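Local coordinates for YlmD (Geobacillus stearothermophilus, PDB 6T1B), which catalyses the phosphorolysis of adenosine, inosine and S-methyl-5'-thioadenosine to the free base and a ribose 1-phosphate, and also deaminates adenosine, at residues V75-V80 with P105-L110; L121-C126 with L141-W146; A83-V88 with A154-W159. All coordinates share one frame; numbering follows the deposited sequence. Where two conformers were deposited one is given.

Contact 1 (V75-V80 with P105-L110). With NOS (inosine), chain B.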
ATOM      1  N   VAL A  75      -2.481  -3.184  13.008  1.00 11.41           N
ATOM      2  CA  VAL A  75      -1.755  -1.954  13.316  1.00 10.66           C
ATOM      3  C   VAL A  75      -1.865  -1.032  12.115  1.00 10.98           C
ATOM      4  O   VAL A  75      -1.557  -1.440  10.995  1.00 10.60           O
ATOM      5  CB  VAL A  75      -0.276  -2.213  13.624  1.00 11.94           C
ATOM      6  CG1 VAL A  75       0.398  -0.905  14.000  1.00 12.74           C
ATOM      7  CG2 VAL A  75      -0.107  -3.231  14.731  1.00 13.30           C
ATOM      8  N   CYS A  76      -2.310   0.200  12.358  1.00 10.39           N
ATOM      9  CA  CYS A  76      -2.504   1.221  11.349  1.00 11.02           C
ATOM     10  C   CYS A  76      -1.606   2.412  11.667  1.00 12.10           C
ATOM     11  O   CYS A  76      -1.139   2.590  12.806  1.00 11.98           O
ATOM     12  CB  CYS A  76      -3.969   1.674  11.348  1.00 11.01           C
ATOM     13  SG  CYS A  76      -5.142   0.348  10.925  1.00 12.36           S
ATOM     14  N   CYS A  77      -1.422   3.260  10.663  1.00 10.40           N
ATOM     15  CA  CYS A  77      -0.636   4.477  10.820  1.00 10.59           C
ATOM     16  C   CYS A  77      -1.356   5.677  10.228  1.00 11.05           C
ATOM     17  O   CYS A  77      -2.344   5.554   9.507  1.00 11.11           O
ATOM     18  CB  CYS A  77       0.765   4.318  10.228  1.00 11.80           C
ATOM     19  SG  CYS A  77       0.855   3.977   8.467  1.00 11.44           S
ATOM     20  N   GLU A  78      -0.862   6.857  10.592  1.00 10.92           N
ATOM     21  CA  GLU A  78      -1.555   8.092  10.265  1.00 11.36           C
ATOM     22  C   GLU A  78      -1.580   8.355   8.773  1.00 11.67           C
ATOM     23  O   GLU A  78      -2.536   8.959   8.275  1.00 13.21           O
ATOM     24  CB  GLU A  78      -0.883   9.261  10.963  1.00 12.27           C
ATOM     25  CG  GLU A  78      -1.621  10.549  10.820  1.00 13.10           C
ATOM     26  CD  GLU A  78      -0.949  11.702  11.568  1.00 14.46           C
ATOM     27  OE1 GLU A  78      -1.533  12.835  11.519  1.00 18.85           O
ATOM     28  OE2 GLU A  78       0.109  11.529  12.213  1.00 14.83           O
ATOM     29  N   GLN A  79      -0.532   7.969   8.048  1.00 10.20           N
ATOM     30  CA  GLN A  79      -0.423   8.169   6.596  1.00 10.81           C
ATOM     31  C   GLN A  79      -0.464   9.650   6.220  1.00 10.74           C
ATOM     32  O   GLN A  79      -1.422  10.153   5.634  1.00 13.05           O
ATOM     33  CB  GLN A  79      -1.462   7.342   5.835  1.00 11.69           C
ATOM     34  CG  GLN A  79      -1.283   5.850   6.044  1.00 10.94           C
ATOM     35  CD  GLN A  79      -2.255   4.978   5.269  1.00 10.94           C
ATOM     36  OE1 GLN A  79      -2.910   4.112   5.835  1.00 11.45           O
ATOM     37  NE2 GLN A  79      -2.299   5.166   3.958  1.00 14.66           N
ATOM     38  N   VAL A  80       0.646  10.324   6.527  1.00 10.96           N
ATOM     39  CA  VAL A  80       0.762  11.758   6.324  1.00 12.01           C
ATOM     40  C   VAL A  80       1.364  12.150   4.986  1.00 12.90           C
ATOM     41  O   VAL A  80       1.654  13.334   4.764  1.00 14.64           O
ATOM     42  CB  VAL A  80       1.538  12.428   7.479  1.00 12.12           C
ATOM     43  CG1 VAL A  80       0.801  12.190   8.786  1.00 13.21           C
ATOM     44  CG2 VAL A  80       2.987  11.942   7.531  1.00 14.11           C
ATOM     45  N   PRO A 105       1.636   7.555  14.754  1.00 14.64           N
ATOM     46  CA  PRO A 105       1.625   8.895  14.165  1.00 13.41           C
ATOM     47  C   PRO A 105       2.795   9.160  13.231  1.00 14.44           C
ATOM     48  O   PRO A 105       3.904   8.653  13.405  1.00 15.25           O
ATOM     49  CB  PRO A 105       1.701   9.815  15.393  1.00 18.12           C
ATOM     50  CG  PRO A 105       2.370   8.993  16.425  1.00 19.79           C
ATOM     51  CD  PRO A 105       1.950   7.581  16.197  1.00 16.84           C
ATOM     52  N   GLY A 106       2.520   9.970  12.211  1.00 13.80           N
ATOM     53  CA  GLY A 106       3.571  10.595  11.432  1.00 13.80           C
ATOM     54  C   GLY A 106       4.279   9.686  10.451  1.00 13.60           C
ATOM     55  O   GLY A 106       5.340  10.072   9.945  1.00 17.33           O
ATOM     56  N   VAL A 107       3.762   8.492  10.190  1.00 13.03           N
ATOM     57  CA  VAL A 107       4.446   7.570   9.301  1.00 12.72           C
ATOM     58  C   VAL A 107       3.498   7.075   8.219  1.00 10.78           C
ATOM     59  O   VAL A 107       2.272   7.064   8.380  1.00 11.65           O
ATOM     60  CB  VAL A 107       5.132   6.386  10.023  1.00 15.42           C
ATOM     61  CG1 VAL A 107       5.999   6.842  11.174  1.00 13.15           C
ATOM     62  CG2 VAL A 107       4.129   5.375  10.494  1.00 15.05           C
ATOM     63  N   ASP A 108       4.102   6.594   7.132  1.00 10.01           N
ATOM     64  CA  ASP A 108       3.423   6.089   5.967  1.00  9.99           C
ATOM     65  C   ASP A 108       3.821   4.660   5.633  1.00  9.84           C
ATOM     66  O   ASP A 108       3.373   4.131   4.612  1.00 10.10           O
ATOM     67  CB  ASP A 108       3.663   7.022   4.767  1.00 12.16           C
ATOM     68  CG  ASP A 108       2.848   8.289   4.892  1.00 11.48           C
ATOM     69  OD1 ASP A 108       3.290   9.174   5.666  1.00 11.79           O
ATOM     70  OD2 ASP A 108       1.755   8.302   4.276  1.00 10.89           O
ATOM     71  N   GLY A 109       4.622   4.027   6.463  1.00 10.90           N
ATOM     72  CA  GLY A 109       4.893   2.621   6.278  1.00 10.22           C
ATOM     73  C   GLY A 109       5.156   1.980   7.619  1.00 10.42           C
ATOM     74  O   GLY A 109       5.540   2.639   8.591  1.00 11.15           O
ATOM     75  N   LEU A 110       4.974   0.662   7.644  1.00  9.99           N
ATOM     76  CA  LEU A 110       5.146  -0.124   8.848  1.00  9.88           C
ATOM     77  C   LEU A 110       5.846  -1.419   8.474  1.00 10.05           C
ATOM     78  O   LEU A 110       5.711  -1.899   7.342  1.00 10.93           O
ATOM     79  CB  LEU A 110       3.806  -0.521   9.474  1.00 10.52           C
ATOM     80  CG  LEU A 110       2.911   0.620   9.923  1.00 11.35           C
ATOM     81  CD1 LEU A 110       1.544   0.105  10.333  1.00 11.94           C
ATOM     82  CD2 LEU A 110       3.574   1.419  11.018  1.00 12.10           C
TER
HETATM   83  N9  NOS B 301      -7.247   8.438   5.168  1.00 28.56           N
HETATM   84  C4  NOS B 301      -6.706   7.493   5.957  1.00 26.01           C
HETATM   85  N3  NOS B 301      -5.316   7.035   6.196  1.00 25.85           N
HETATM   86  C2  NOS B 301      -5.071   6.002   7.163  1.00 25.92           C
HETATM   87  N1  NOS B 301      -6.143   5.399   7.903  1.00 25.76           N
HETATM   88  C6  NOS B 301      -7.487   5.795   7.714  1.00 23.83           C
HETATM   89  O6  NOS B 301      -8.340   5.243   8.354  1.00 19.81           O
HETATM   90  C5  NOS B 301      -7.723   6.905   6.670  1.00 24.18           C
HETATM   91  N7  NOS B 301      -8.833   7.444   6.271  1.00 21.97           N
HETATM   92  C8  NOS B 301      -8.568   8.385   5.367  1.00 27.12           C
HETATM   93  C5' NOS B 301      -4.228   7.298   2.325  1.00 40.47           C
HETATM   94  O5' NOS B 301      -4.224   6.930   0.949  1.00 41.78           O
HETATM   95  C4' NOS B 301      -4.913   8.626   2.528  1.00 38.12           C
HETATM   96  O4' NOS B 301      -6.211   8.383   3.113  1.00 35.88           O
HETATM   97  C1' NOS B 301      -6.401   9.212   4.241  1.00 33.55           C
HETATM   98  C2' NOS B 301      -5.011   9.601   4.733  1.00 36.43           C
HETATM   99  O2' NOS B 301      -5.048  10.866   5.379  1.00 37.52           O
HETATM  100  C3' NOS B 301      -4.193   9.621   3.441  1.00 38.34           C
HETATM  101  O3' NOS B 301      -4.258  10.930   2.852  1.00 39.57           O
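The carboxylate of Glu78 meets the backbone of Gly106 on its anti side: N of Gly106 gives a hydrogen bond to OE2 of Glu78 at 2.9 Å, 19° out of the carboxylate plane. With CG anti to N (chi1 -173°) and the chain extended beyond it, the acid reaches from one loop to another in this YfiH/LACC1-family enzyme, the first following strand 74-75 and lining the inosine pocket, the second leading into strand 109-112. The second carboxylate, Asp108, receives a weak bond from N of Val80 at OD1 (3.0 Å), while OD2 accepts from His81 N and also serves the zinc ligand His143. The amide of Gln79 lies beside inosine, OE1 3.2 Å from C2 of the base and accepting a hydrogen bond from Cys122 N. An alanine here removes that amide, and the Cys122 N-H would probably be left without its acceptor and a gap would open beside the base. Between the loops, Gln79 N donates to Val107 O at 3.0 Å. Deeper in, Leu110 CD1 rests 3.5 Å from Val75 O, and Cys77 CB packs against Val107 CG2 at 3.5 Å.

Contact 2 (L121-C126 with L141-W146). With NOS (inosine), chain B.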
ATOM      1  N   LEU A 121      -3.006  -0.536   5.912  1.00  9.07           N
ATOM      2  CA  LEU A 121      -2.913   0.822   5.396  1.00  8.95           C
ATOM      3  C   LEU A 121      -4.012   1.061   4.349  1.00  9.11           C
ATOM      4  O   LEU A 121      -4.427   0.125   3.653  1.00  9.87           O
ATOM      5  CB  LEU A 121      -1.527   1.105   4.789  1.00 10.50           C
ATOM      6  CG  LEU A 121      -0.412   1.458   5.776  1.00 10.57           C
ATOM      7  CD1 LEU A 121       0.139   0.348   6.656  1.00 11.52           C
ATOM      8  CD2 LEU A 121       0.746   2.112   5.008  1.00 12.89           C
ATOM      9  N   CYS A 122      -4.462   2.311   4.252  1.00  8.64           N
ATOM     10  CA  CYS A 122      -5.574   2.673   3.396  1.00  8.84           C
ATOM     11  C   CYS A 122      -5.115   3.281   2.086  1.00  9.20           C
ATOM     12  O   CYS A 122      -4.133   4.043   2.073  1.00  9.96           O
ATOM     13  CB  CYS A 122      -6.439   3.698   4.120  1.00 10.31           C
ATOM     14  SG  CYS A 122      -7.456   3.012   5.441  1.00 13.73           S
ATOM     15  N   PHE A 123      -5.862   2.996   1.006  1.00  8.58           N
ATOM     16  CA  PHE A 123      -5.471   3.379  -0.338  1.00  9.58           C
ATOM     17  C   PHE A 123      -6.688   3.705  -1.190  1.00  9.79           C
ATOM     18  O   PHE A 123      -7.724   3.041  -1.095  1.00 10.55           O
ATOM     19  CB  PHE A 123      -4.721   2.232  -1.022  1.00 10.60           C
ATOM     20  CG  PHE A 123      -3.392   2.008  -0.432  1.00 10.15           C
ATOM     21  CD1 PHE A 123      -2.306   2.725  -0.894  1.00 10.55           C
ATOM     22  CD2 PHE A 123      -3.235   1.179   0.652  1.00  9.03           C
ATOM     23  CE1 PHE A 123      -1.059   2.576  -0.310  1.00 11.20           C
ATOM     24  CE2 PHE A 123      -1.983   1.034   1.243  1.00 10.51           C
ATOM     25  CZ  PHE A 123      -0.906   1.741   0.764  1.00 10.90           C
ATOM     26  N   ALA A 124      -6.534   4.670  -2.108  1.00  9.71           N
ATOM     27  CA  ALA A 124      -7.497   4.906  -3.179  1.00  9.26           C
ATOM     28  C   ALA A 124      -6.838   5.680  -4.325  1.00 10.44           C
ATOM     29  O   ALA A 124      -7.307   6.735  -4.733  1.00 11.30           O
ATOM     30  CB  ALA A 124      -8.729   5.634  -2.667  1.00 11.32           C
ATOM     31  N   ASP A 125      -5.712   5.144  -4.798  1.00 10.35           N
ATOM     32  CA  ASP A 125      -4.961   5.603  -5.966  1.00 11.46           C
ATOM     33  C   ASP A 125      -3.450   5.480  -5.677  1.00 11.39           C
ATOM     34  O   ASP A 125      -2.677   5.148  -6.567  1.00 12.55           O
ATOM     35  CB  ASP A 125      -5.207   7.047  -6.388  1.00 11.34           C
ATOM     36  CG  ASP A 125      -6.467   7.247  -7.218  1.00 12.97           C
ATOM     37  OD1 ASP A 125      -6.813   8.426  -7.358  1.00 12.70           O
ATOM     38  OD2 ASP A 125      -7.081   6.282  -7.763  1.00 12.28           O
ATOM     39  N   CYS A 126      -3.022   5.765  -4.452  1.00 10.71           N
ATOM     40  CA  CYS A 126      -1.591   5.767  -4.140  1.00 12.34           C
ATOM     41  C   CYS A 126      -1.069   4.339  -4.182  1.00 11.43           C
ATOM     42  O   CYS A 126      -1.822   3.378  -4.094  1.00 11.79           O
ATOM     43  CB  CYS A 126      -1.359   6.414  -2.784  1.00 15.11           C
ATOM     44  SG  CYS A 126      -1.747   8.190  -2.763  1.00 20.09           S
ATOM     45  N   LEU A 141       4.776  -2.850   4.763  1.00  9.22           N
ATOM     46  CA  LEU A 141       3.784  -2.256   3.885  1.00 10.05           C
ATOM     47  C   LEU A 141       3.978  -0.753   3.913  1.00  9.10           C
ATOM     48  O   LEU A 141       4.043  -0.136   4.989  1.00  9.59           O
ATOM     49  CB  LEU A 141       2.371  -2.632   4.366  1.00  9.84           C
ATOM     50  CG  LEU A 141       1.183  -2.128   3.557  1.00 10.45           C
ATOM     51  CD1 LEU A 141       1.247  -2.506   2.100  1.00 11.39           C
ATOM     52  CD2 LEU A 141      -0.098  -2.672   4.216  1.00 11.27           C
ATOM     53  N   ALA A 142       4.033  -0.147   2.732  1.00  9.85           N
ATOM     54  CA  ALA A 142       4.225   1.289   2.596  1.00  9.74           C
ATOM     55  C   ALA A 142       3.211   1.897   1.645  1.00 10.79           C
ATOM     56  O   ALA A 142       2.758   1.249   0.698  1.00 10.85           O
ATOM     57  CB  ALA A 142       5.648   1.609   2.105  1.00 11.19           C
ATOM     58  N   HIS A 143       2.885   3.159   1.924  1.00  9.63           N
ATOM     59  CA  HIS A 143       1.936   3.980   1.187  1.00 10.45           C
ATOM     60  C   HIS A 143       2.748   5.033   0.450  1.00 10.58           C
ATOM     61  O   HIS A 143       3.379   5.886   1.079  1.00 11.95           O
ATOM     62  CB  HIS A 143       0.988   4.607   2.219  1.00 10.79           C
ATOM     63  CG  HIS A 143       0.238   5.805   1.755  1.00 14.31           C
ATOM     64  ND1 HIS A 143       0.511   7.070   2.230  1.00 12.59           N
ATOM     65  CD2 HIS A 143      -0.835   5.937   0.934  1.00 14.87           C
ATOM     66  CE1 HIS A 143      -0.328   7.933   1.694  1.00 15.45           C
ATOM     67  NE2 HIS A 143      -1.172   7.271   0.912  1.00 16.16           N
ATOM     68  N   ALA A 144       2.734   4.975  -0.886  1.00 11.77           N
ATOM     69  CA  ALA A 144       3.528   5.884  -1.697  1.00 13.71           C
ATOM     70  C   ALA A 144       2.677   6.590  -2.740  1.00 13.68           C
ATOM     71  O   ALA A 144       2.438   6.060  -3.825  1.00 13.29           O
ATOM     72  CB  ALA A 144       4.673   5.137  -2.385  1.00 14.57           C
ATOM     73  N   GLY A 145       2.250   7.808  -2.437  1.00 14.33           N
ATOM     74  CA  GLY A 145       1.823   8.740  -3.451  1.00 15.00           C
ATOM     75  C   GLY A 145       3.026   9.472  -3.991  1.00 15.64           C
ATOM     76  O   GLY A 145       4.177   9.102  -3.746  1.00 14.55           O
ATOM     77  N   TRP A 146       2.773  10.545  -4.743  1.00 14.85           N
ATOM     78  CA  TRP A 146       3.920  11.228  -5.337  1.00 17.07           C
ATOM     79  C   TRP A 146       4.859  11.778  -4.263  1.00 15.39           C
ATOM     80  O   TRP A 146       6.087  11.766  -4.439  1.00 15.97           O
ATOM     81  CB  TRP A 146       3.488  12.294  -6.358  1.00 18.68           C
ATOM     82  CG  TRP A 146       2.998  13.617  -5.814  1.00 18.65           C
ATOM     83  CD1 TRP A 146       1.712  13.996  -5.628  1.00 21.42           C
ATOM     84  CD2 TRP A 146       3.804  14.733  -5.430  1.00 20.93           C
ATOM     85  NE1 TRP A 146       1.655  15.270  -5.130  1.00 20.31           N
ATOM     86  CE2 TRP A 146       2.931  15.751  -5.013  1.00 21.18           C
ATOM     87  CE3 TRP A 146       5.179  14.969  -5.403  1.00 22.05           C
ATOM     88  CZ2 TRP A 146       3.385  16.982  -4.570  1.00 21.19           C
ATOM     89  CZ3 TRP A 146       5.629  16.202  -4.960  1.00 25.07           C
ATOM     90  CH2 TRP A 146       4.731  17.190  -4.551  1.00 25.10           C
TER
HETATM   91  N9  NOS B 301      -7.247   8.438   5.168  1.00 28.56           N
HETATM   92  C4  NOS B 301      -6.706   7.493   5.957  1.00 26.01           C
HETATM   93  N3  NOS B 301      -5.316   7.035   6.196  1.00 25.85           N
HETATM   94  C2  NOS B 301      -5.071   6.002   7.163  1.00 25.92           C
HETATM   95  N1  NOS B 301      -6.143   5.399   7.903  1.00 25.76           N
HETATM   96  C6  NOS B 301      -7.487   5.795   7.714  1.00 23.83           C
HETATM   97  O6  NOS B 301      -8.340   5.243   8.354  1.00 19.81           O
HETATM   98  C5  NOS B 301      -7.723   6.905   6.670  1.00 24.18           C
HETATM   99  N7  NOS B 301      -8.833   7.444   6.271  1.00 21.97           N
HETATM  100  C8  NOS B 301      -8.568   8.385   5.367  1.00 27.12           C
HETATM  101  C5' NOS B 301      -4.228   7.298   2.325  1.00 40.47           C
HETATM  102  O5' NOS B 301      -4.224   6.930   0.949  1.00 41.78           O
HETATM  103  C4' NOS B 301      -4.913   8.626   2.528  1.00 38.12           C
HETATM  104  O4' NOS B 301      -6.211   8.383   3.113  1.00 35.88           O
HETATM  105  C1' NOS B 301      -6.401   9.212   4.241  1.00 33.55           C
HETATM  106  C2' NOS B 301      -5.011   9.601   4.733  1.00 36.43           C
HETATM  107  O2' NOS B 301      -5.048  10.866   5.379  1.00 37.52           O
HETATM  108  C3' NOS B 301      -4.193   9.621   3.441  1.00 38.34           C
HETATM  109  O3' NOS B 301      -4.258  10.930   2.852  1.00 39.57           O
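Cys126 and His143 converge on the catalytic zinc ion, with SG of Cys126 lying 3.8 Å from NE2 of His143, and His81 completes the protein ligands. The site lies where two mixed sheets come together: strand 118-123 of one and strand 138-144 of the other run in roughly the same direction, the axes of their short segments 7.8 Å apart and inclined by 34°. The 5'-hydroxyl of inosine comes close beside these ligands: O5' is 3.1 Å from NE2 of His143 and donates a hydrogen bond to the carbonyl O of Cys122, also at 3.1 Å. With NE2 on the metal and ND1 on OD2 of Asp108, the imidazole is gripped at both nitrogens. CG anti to the backbone N (chi1 161°) carries this ring to Phe123, where it forms an offset edge-to-face pair, its edge turned to the phenyl face with the planes at 60°; CD2 of His143 comes 3.6 Å from CE1 of Phe123. Ala142 O approaches the Phe123 ring at its edge. Next to Cys126, Gly145, the N-cap of helix 146-150, brings its CA to 3.7 Å from Cys126 SG; a CB there would be expected to clash with the sulfur. Further out, Leu121 forks: its CD2 reaches His143 CB at 3.7 Å, whereas its CD1 lies 3.9 Å from CD2 of Leu141.

Contact 3 (A83-V88 with A154-W159)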
ATOM      1  N   ALA A  83       7.632  10.014   4.094  1.00 14.60           N
ATOM      2  CA  ALA A  83       8.442   8.838   3.796  1.00 15.18           C
ATOM      3  C   ALA A  83       8.950   8.144   5.051  1.00 14.46           C
ATOM      4  O   ALA A  83       9.911   7.368   4.976  1.00 16.31           O
ATOM      5  CB  ALA A  83       9.587   9.203   2.859  1.00 17.25           C
ATOM      6  N   ASP A  84       8.325   8.372   6.200  1.00 13.84           N
ATOM      7  CA  ASP A  84       8.776   7.760   7.448  1.00 14.01           C
ATOM      8  C   ASP A  84       8.093   6.403   7.657  1.00 11.33           C
ATOM      9  O   ASP A  84       6.989   6.156   7.172  1.00 12.05           O
ATOM     10  CB  ASP A  84       8.502   8.720   8.609  1.00 15.17           C
ATOM     11  CG  ASP A  84       9.477   9.891   8.641  1.00 21.38           C
ATOM     12  OD1 ASP A  84      10.714   9.657   8.568  1.00 26.69           O
ATOM     13  OD2 ASP A  84       9.018  11.038   8.742  1.00 28.85           O
ATOM     14  N   ILE A  85       8.808   5.521   8.354  1.00 12.86           N
ATOM     15  CA  ILE A  85       8.418   4.125   8.526  1.00 12.98           C
ATOM     16  C   ILE A  85       8.689   3.753   9.975  1.00 13.00           C
ATOM     17  O   ILE A  85       9.692   4.184  10.553  1.00 16.05           O
ATOM     18  CB  ILE A  85       9.252   3.221   7.601  1.00 13.74           C
ATOM     19  CG1 ILE A  85       8.943   3.489   6.136  1.00 12.96           C
ATOM     20  CG2 ILE A  85       9.038   1.756   7.947  1.00 14.92           C
ATOM     21  CD1 ILE A  85       9.938   2.851   5.182  1.00 14.18           C
ATOM     22  N   GLN A  86       7.812   2.940  10.562  1.00 12.38           N
ATOM     23  CA  GLN A  86       7.952   2.498  11.946  0.54 14.71           C
ATOM     24  C   GLN A  86       7.924   0.976  12.030  1.00 13.46           C
ATOM     25  O   GLN A  86       7.036   0.343  11.447  1.00 13.00           O
ATOM     26  CB  GLN A  86       6.796   3.038  12.794  0.54 18.14           C
ATOM     27  CG  GLN A  86       7.025   2.962  14.286  0.54 19.00           C
ATOM     28  CD  GLN A  86       7.763   4.185  14.790  0.54 34.16           C
ATOM     29  OE1 GLN A  86       7.174   5.257  14.949  0.54 42.15           O
ATOM     30  NE2 GLN A  86       9.053   4.046  15.010  0.54 32.27           N
ATOM     31  N   LYS A  87       8.867   0.402  12.758  1.00 14.06           N
ATOM     32  CA  LYS A  87       8.805  -1.004  13.124  1.00 13.57           C
ATOM     33  C   LYS A  87       7.791  -1.166  14.244  1.00 14.15           C
ATOM     34  O   LYS A  87       7.802  -0.404  15.223  1.00 16.92           O
ATOM     35  CB  LYS A  87      10.166  -1.464  13.625  1.00 14.90           C
ATOM     36  CG  LYS A  87      10.187  -2.905  14.099  1.00 15.80           C
ATOM     37  CD  LYS A  87      11.574  -3.332  14.494  1.00 19.26           C
ATOM     38  CE  LYS A  87      11.638  -4.804  14.928  1.00 22.90           C
ATOM     39  NZ  LYS A  87      13.046  -5.287  15.041  1.00 27.17           N
ATOM     40  N   VAL A  88       6.897  -2.145  14.099  1.00 13.46           N
ATOM     41  CA  VAL A  88       5.891  -2.411  15.120  1.00 13.78           C
ATOM     42  C   VAL A  88       5.924  -3.860  15.568  1.00 14.47           C
ATOM     43  O   VAL A  88       6.473  -4.736  14.894  1.00 15.05           O
ATOM     44  CB  VAL A  88       4.476  -2.042  14.632  1.00 14.00           C
ATOM     45  CG1 VAL A  88       4.402  -0.540  14.371  1.00 14.03           C
ATOM     46  CG2 VAL A  88       4.118  -2.827  13.364  1.00 13.18           C
ATOM     47  N   ALA A 154      10.092   3.872  -0.547  1.00 12.33           N
ATOM     48  CA  ALA A 154      10.348   2.484  -0.920  1.00 13.46           C
ATOM     49  C   ALA A 154      11.775   2.082  -0.567  1.00 14.08           C
ATOM     50  O   ALA A 154      12.013   1.024   0.026  1.00 14.52           O
ATOM     51  CB  ALA A 154      10.097   2.298  -2.413  1.00 16.44           C
ATOM     52  N   GLY A 155      12.751   2.905  -0.947  1.00 15.10           N
ATOM     53  CA  GLY A 155      14.128   2.601  -0.609  1.00 15.98           C
ATOM     54  C   GLY A 155      14.415   2.724   0.874  1.00 16.62           C
ATOM     55  O   GLY A 155      15.332   2.073   1.390  1.00 17.52           O
ATOM     56  N   HIS A 156      13.668   3.576   1.577  1.00 15.10           N
ATOM     57  CA  HIS A 156      13.832   3.704   3.022  1.00 16.35           C
ATOM     58  C   HIS A 156      13.482   2.395   3.721  1.00 13.84           C
ATOM     59  O   HIS A 156      14.184   1.985   4.653  1.00 15.32           O
ATOM     60  CB  HIS A 156      12.966   4.865   3.519  1.00 15.62           C
ATOM     61  CG  HIS A 156      13.181   5.238   4.954  1.00 16.26           C
ATOM     62  ND1 HIS A 156      14.423   5.276   5.550  1.00 26.11           N
ATOM     63  CD2 HIS A 156      12.304   5.645   5.901  1.00 17.89           C
ATOM     64  CE1 HIS A 156      14.294   5.656   6.810  1.00 23.48           C
ATOM     65  NE2 HIS A 156      13.017   5.878   7.051  1.00 25.58           N
ATOM     66  N   MET A 157      12.439   1.699   3.260  1.00 12.87           N
ATOM     67  CA  MET A 157      12.118   0.402   3.859  1.00 12.80           C
ATOM     68  C   MET A 157      13.299  -0.551   3.694  1.00 14.98           C
ATOM     69  O   MET A 157      13.731  -1.225   4.647  1.00 15.06           O
ATOM     70  CB  MET A 157      10.886  -0.199   3.177  1.00 12.42           C
ATOM     71  CG  MET A 157      10.392  -1.489   3.825  1.00 12.71           C
ATOM     72  SD  MET A 157       9.535  -1.284   5.400  1.00 12.51           S
ATOM     73  CE  MET A 157       7.961  -0.586   4.840  1.00 13.69           C
ATOM     74  N   VAL A 158      13.852  -0.606   2.482  1.00 13.86           N
ATOM     75  CA  VAL A 158      14.980  -1.489   2.205  1.00 15.27           C
ATOM     76  C   VAL A 158      16.157  -1.126   3.095  1.00 15.41           C
ATOM     77  O   VAL A 158      16.804  -1.998   3.695  1.00 17.53           O
ATOM     78  CB  VAL A 158      15.353  -1.420   0.715  1.00 16.08           C
ATOM     79  CG1 VAL A 158      16.580  -2.273   0.441  1.00 19.19           C
ATOM     80  CG2 VAL A 158      14.210  -1.888  -0.119  1.00 16.98           C
ATOM     81  N   TRP A 159      16.460   0.176   3.198  1.00 16.51           N
ATOM     82  CA  TRP A 159      17.567   0.631   4.029  1.00 18.63           C
ATOM     83  C   TRP A 159      17.378   0.229   5.487  1.00 17.06           C
ATOM     84  O   TRP A 159      18.342  -0.166   6.159  1.00 18.93           O
ATOM     85  CB  TRP A 159      17.712   2.151   3.915  1.00 21.28           C
ATOM     86  CG  TRP A 159      18.861   2.722   4.675  1.00 23.92           C
ATOM     87  CD1 TRP A 159      20.161   2.756   4.274  1.00 30.29           C
ATOM     88  CD2 TRP A 159      18.816   3.356   5.959  1.00 25.12           C
ATOM     89  NE1 TRP A 159      20.932   3.368   5.231  1.00 30.45           N
ATOM     90  CE2 TRP A 159      20.131   3.750   6.275  1.00 26.39           C
ATOM     91  CE3 TRP A 159      17.795   3.629   6.872  1.00 32.89           C
ATOM     92  CZ2 TRP A 159      20.454   4.396   7.466  1.00 37.93           C
ATOM     93  CZ3 TRP A 159      18.118   4.276   8.059  1.00 43.32           C
ATOM     94  CH2 TRP A 159      19.438   4.651   8.343  1.00 38.18           C
TER
HETATM   95  O   HOH W   1      11.409   6.833   9.181  1.00 24.17           O
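Ile85 reaches from its strand to the helix that carries His156 and Met157, its CB directed at them. At CB the chain divides. The short branch, CG2, lies against the end of Met157, 4.0 Å from the sulfur SD and about as far from the methyl CE. The long branch starts with CG1, anti to the carbonyl carbon (chi1 -66°) and 4.0 Å from CD2 of His156. An extended second torsion (chi2 168°) then carries CD1 onto the helix backbone, 3.4 Å from N of Met157 and 3.8 Å from its CB; the same methyl is 3.7 Å from CD2 of His156. Ile85 is thus wedged between imidazole and thioether. Met157 crosses it at about a right angle, its own chain bent at chi2 and chi3. The strand, 85-87, is an outermost strand of a mixed six-stranded sheet, and helix 153-163 packs over it, with Ile153 and Leu160 also touching Ile85 and with Tyr111 of the neighbouring strand 109-112 reached by both Ile85 and Met157. Toward the surface the polar end of His156 takes over. A water in the plane of its ring, at the edge, is hydrogen-bonded to NE2 at 2.8 Å, accepts from N of Ile85 and donates to OD1 of Asp84, tying the imidazole to the strand through one molecule. CD2 of His156 approaches Ala83 O obliquely at 3.1 Å; this carbonyl is buried here without a hydrogen-bonding partner in the model.

Overall arrangement
All three contacts reach one mixed sheet: strand 85-87 at its edge (contact 3), then 109-112 (contact 1), then 138-144 (contact 2); contact 2 also takes in strand 118-123 of the other. The centres of contacts 1 and 2 are about 10 Å apart, those of contacts 1 and 3 about 11 Å, those of contacts 2 and 3 about 14 Å. Along the chain, contact 1 closes before contact 2 opens, contacts 1 and 3 alternate their segments, and contact 2 is nested within the loop that contact 3 closes. Contacts 1 and 2 help build the nucleoside site, contact 2 supplying two zinc ligands; contact 3 covers the outer strand of the same sheet, away from it.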